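PDB 5DFY: histidine kinase from Synechocystis sp., which probably acts as a light-responsive sensor histidine kinase, of which this piece is the third GAF domain, a photochromic module carrying a covalently bound phycocyanobilin. Local coordinates for residues D60-L65 / H186-Q191. Sequence-based numbering, arbitrary orientation.
Sequences DEVRHL and HQIANQ
Ile188 spreads its two branches over one side of helix 50-66: CG2 packs on Val62 CG2 at 3.7 Å, and CD1 meets Leu65 CD1 at 4.0 Å. Val62 CG2 also has Ile188 CD1 at 4.2 Å, so this methyl faces both ends of the isoleucine. The torsions explain the split. In Ile188, CG1 stands anti to the carbonyl carbon (chi1 -69°) and the chain then runs extended through chi2 to put CD1 beside the leucine, while CG2 turns to the valine. Glu61 contributes less, its OE1 lying 4.2 Å from Ile188 CG2, a loose van der Waals neighbour, since a methyl gives the carboxylate nothing to bond to.

The local axes run nearly antiparallel, at 166°, but come no closer than 11.3 Å. With 143 Å² buried between the two segments, they are bridged by side-chain ends rather than packed backbone to backbone. Beneath them lies the antiparallel sheet of the GAF fold: Val62 also touches Val71, Ile188 reaches Leu166, and Ala189 rests on Val154, Val156 and Leu166. Helix 179-203 meets the second subunit as well, through Gln187, Asn190 and Gln191. The bilin is about 11 Å from the Val62 side chain, which makes this a packing contact outside the pocket. Its chemistry is dispersive and hydrophobic, implying cohesion through the buried Val62-Ile188 pair, with Leu65 closing the exposed edge, without directional polar bonds between the segments.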
ATOM      1  N   ASP A  60      15.513  -4.159 -14.473  1.00 19.70           N
ATOM      2  CA  ASP A  60      16.773  -4.867 -14.684  1.00 19.86           C
ATOM      3  C   ASP A  60      16.848  -6.118 -13.807  1.00 19.71           C
ATOM      4  O   ASP A  60      17.364  -7.155 -14.228  1.00 20.28           O
ATOM      5  CB  ASP A  60      17.984  -3.977 -14.370  1.00 21.66           C
ATOM      6  CG  ASP A  60      18.206  -2.864 -15.393  1.00 22.29           C
ATOM      7  OD1 ASP A  60      17.597  -2.867 -16.494  1.00 22.56           O
ATOM      8  OD2 ASP A  60      19.033  -1.971 -15.090  1.00 26.76           O
ATOM      9  N   GLU A  61      16.326  -6.030 -12.583  1.00 19.65           N
ATOM     10  CA  GLU A  61      16.299  -7.178 -11.692  1.00 21.19           C
ATOM     11  C   GLU A  61      15.449  -8.314 -12.279  1.00 20.05           C
ATOM     12  O   GLU A  61      15.880  -9.470 -12.290  1.00 20.32           O
ATOM     13  CB  GLU A  61      15.785  -6.748 -10.305  1.00 22.79           C
ATOM     14  CG  GLU A  61      15.599  -7.899  -9.309  1.00 31.14           C
ATOM     15  CD  GLU A  61      14.975  -7.449  -7.979  1.00 42.44           C
ATOM     16  OE1 GLU A  61      14.069  -6.580  -7.981  1.00 44.08           O
ATOM     17  OE2 GLU A  61      15.391  -7.982  -6.931  1.00 51.32           O
ATOM     18  N   VAL A  62      14.264  -7.981 -12.788  1.00 18.71           N
ATOM     19  CA  VAL A  62      13.402  -8.981 -13.407  1.00 18.23           C
ATOM     20  C   VAL A  62      14.122  -9.650 -14.572  1.00 20.87           C
ATOM     21  O   VAL A  62      14.118 -10.872 -14.699  1.00 18.75           O
ATOM     22  CB  VAL A  62      12.082  -8.370 -13.883  1.00 18.94           C
ATOM     23  CG1 VAL A  62      11.278  -9.382 -14.680  1.00 19.72           C
ATOM     24  CG2 VAL A  62      11.299  -7.845 -12.690  1.00 19.35           C
ATOM     25  N   ARG A  63      14.740  -8.845 -15.427  1.00 17.96           N
ATOM     26  CA  ARG A  63      15.329  -9.382 -16.642  1.00 17.83           C
ATOM     27  C   ARG A  63      16.471 -10.313 -16.257  1.00 19.04           C
ATOM     28  O   ARG A  63      16.642 -11.368 -16.864  1.00 19.86           O
ATOM     29  CB  ARG A  63      15.826  -8.268 -17.565  1.00 16.45           C
ATOM     30  CG  ARG A  63      16.305  -8.833 -18.918  1.00 18.11           C
ATOM     31  CD  ARG A  63      16.373  -7.771 -20.002  1.00 17.88           C
ATOM     32  NE  ARG A  63      17.352  -6.723 -19.741  1.00 18.68           N
ATOM     33  CZ  ARG A  63      18.658  -6.814 -20.000  1.00 20.87           C
ATOM     34  NH1 ARG A  63      19.171  -7.928 -20.503  1.00 19.96           N
ATOM     35  NH2 ARG A  63      19.452  -5.781 -19.751  1.00 24.77           N
ATOM     36  N   HIS A  64      17.217  -9.902 -15.238  1.00 21.42           N
ATOM     37  CA  HIS A  64      18.312 -10.685 -14.682  1.00 23.56           C
ATOM     38  C   HIS A  64      17.811 -11.997 -14.052  1.00 23.86           C
ATOM     39  O   HIS A  64      18.315 -13.078 -14.371  1.00 24.40           O
ATOM     40  CB  HIS A  64      19.063  -9.822 -13.663  1.00 25.31           C
ATOM     41  CG  HIS A  64      20.284 -10.472 -13.096  1.00 32.58           C
ATOM     42  ND1 HIS A  64      20.492 -10.610 -11.740  1.00 40.05           N
ATOM     43  CD2 HIS A  64      21.366 -11.010 -13.702  1.00 37.53           C
ATOM     44  CE1 HIS A  64      21.649 -11.216 -11.536  1.00 34.73           C
ATOM     45  NE2 HIS A  64      22.200 -11.469 -12.709  1.00 46.59           N
ATOM     46  N   LEU A  65      16.801 -11.921 -13.193  1.00 20.66           N
ATOM     47  CA  LEU A  65      16.337 -13.113 -12.491  1.00 20.63           C
ATOM     48  C   LEU A  65      15.623 -14.113 -13.367  1.00 21.67           C
ATOM     49  O   LEU A  65      15.766 -15.322 -13.162  1.00 24.64           O
ATOM     50  CB  LEU A  65      15.411 -12.738 -11.334  1.00 21.06           C
ATOM     51  CG  LEU A  65      16.078 -11.968 -10.199  1.00 25.33           C
ATOM     52  CD1 LEU A  65      15.018 -11.542  -9.181  1.00 28.75           C
ATOM     53  CD2 LEU A  65      17.139 -12.806  -9.519  1.00 32.74           C
ATOM     54  N   HIS A 186       5.063 -11.750  -9.326  1.00 16.33           N
ATOM     55  CA  HIS A 186       3.948 -11.187  -8.568  1.00 16.24           C
ATOM     56  C   HIS A 186       4.470 -10.415  -7.343  1.00 15.99           C
ATOM     57  O   HIS A 186       4.028  -9.296  -7.074  1.00 16.77           O
ATOM     58  CB  HIS A 186       2.984 -12.302  -8.126  1.00 18.25           C
ATOM     59  CG  HIS A 186       1.741 -11.791  -7.460  1.00 17.44           C
ATOM     60  ND1 HIS A 186       0.531 -11.711  -8.102  1.00 18.90           N
ATOM     61  CD2 HIS A 186       1.539 -11.338  -6.201  1.00 19.35           C
ATOM     62  CE1 HIS A 186      -0.371 -11.189  -7.275  1.00 19.74           C
ATOM     63  NE2 HIS A 186       0.211 -10.972  -6.117  1.00 20.43           N
ATOM     64  N   GLN A 187       5.432 -10.993  -6.628  1.00 17.45           N
ATOM     65  CA  GLN A 187       5.986 -10.311  -5.458  1.00 16.70           C
ATOM     66  C   GLN A 187       6.916  -9.144  -5.824  1.00 16.03           C
ATOM     67  O   GLN A 187       6.943  -8.134  -5.123  1.00 16.44           O
ATOM     68  CB  GLN A 187       6.732 -11.290  -4.556  1.00 16.31           C
ATOM     69  CG  GLN A 187       5.825 -12.322  -3.879  1.00 16.00           C
ATOM     70  CD  GLN A 187       4.644 -11.685  -3.176  1.00 17.16           C
ATOM     71  OE1 GLN A 187       4.758 -10.621  -2.555  1.00 18.42           O
ATOM     72  NE2 GLN A 187       3.482 -12.311  -3.306  1.00 16.55           N
ATOM     73  N   ILE A 188       7.699  -9.291  -6.889  1.00 15.50           N
ATOM     74  CA  ILE A 188       8.531  -8.175  -7.335  1.00 15.83           C
ATOM     75  C   ILE A 188       7.639  -6.974  -7.655  1.00 16.65           C
ATOM     76  O   ILE A 188       7.961  -5.818  -7.334  1.00 15.97           O
ATOM     77  CB  ILE A 188       9.396  -8.574  -8.564  1.00 15.86           C
ATOM     78  CG1 ILE A 188      10.446  -9.577  -8.121  1.00 19.19           C
ATOM     79  CG2 ILE A 188      10.069  -7.343  -9.191  1.00 17.11           C
ATOM     80  CD1 ILE A 188      11.240 -10.172  -9.231  1.00 21.64           C
ATOM     81  N   ALA A 189       6.492  -7.231  -8.270  1.00 16.48           N
ATOM     82  CA  ALA A 189       5.571  -6.145  -8.567  1.00 14.74           C
ATOM     83  C   ALA A 189       4.956  -5.552  -7.287  1.00 14.66           C
ATOM     84  O   ALA A 189       4.818  -4.348  -7.179  1.00 15.43           O
ATOM     85  CB  ALA A 189       4.463  -6.613  -9.524  1.00 15.88           C
ATOM     86  N   ASN A 190       4.613  -6.399  -6.321  1.00 16.60           N
ATOM     87  CA  ASN A 190       4.138  -5.891  -5.028  1.00 16.31           C
ATOM     88  C   ASN A 190       5.171  -4.940  -4.412  1.00 15.50           C
ATOM     89  O   ASN A 190       4.838  -3.870  -3.915  1.00 16.40           O
ATOM     90  CB  ASN A 190       3.883  -7.015  -4.031  1.00 16.68           C
ATOM     91  CG  ASN A 190       2.625  -7.822  -4.322  1.00 17.60           C
ATOM     92  OD1 ASN A 190       1.736  -7.403  -5.063  1.00 18.79           O
ATOM     93  ND2 ASN A 190       2.551  -9.001  -3.712  1.00 16.64           N
ATOM     94  N   GLN A 191       6.432  -5.334  -4.465  1.00 16.95           N
ATOM     95  CA  GLN A 191       7.516  -4.541  -3.884  0.51 16.37           C
ATOM     96  C   GLN A 191       7.705  -3.236  -4.642  1.00 15.98           C
ATOM     97  O   GLN A 191       7.949  -2.185  -4.056  1.00 17.94           O
ATOM     98  CB  GLN A 191       8.828  -5.328  -3.886  0.51 18.22           C
ATOM     99  CG  GLN A 191      10.022  -4.517  -3.365  0.51 18.69           C
ATOM    100  CD  GLN A 191       9.780  -3.967  -1.961  0.51 21.87           C
ATOM    101  OE1 GLN A 191       9.670  -2.741  -1.740  0.51 23.06           O
ATOM    102  NE2 GLN A 191       9.675  -4.878  -1.008  0.51 23.05           N
TER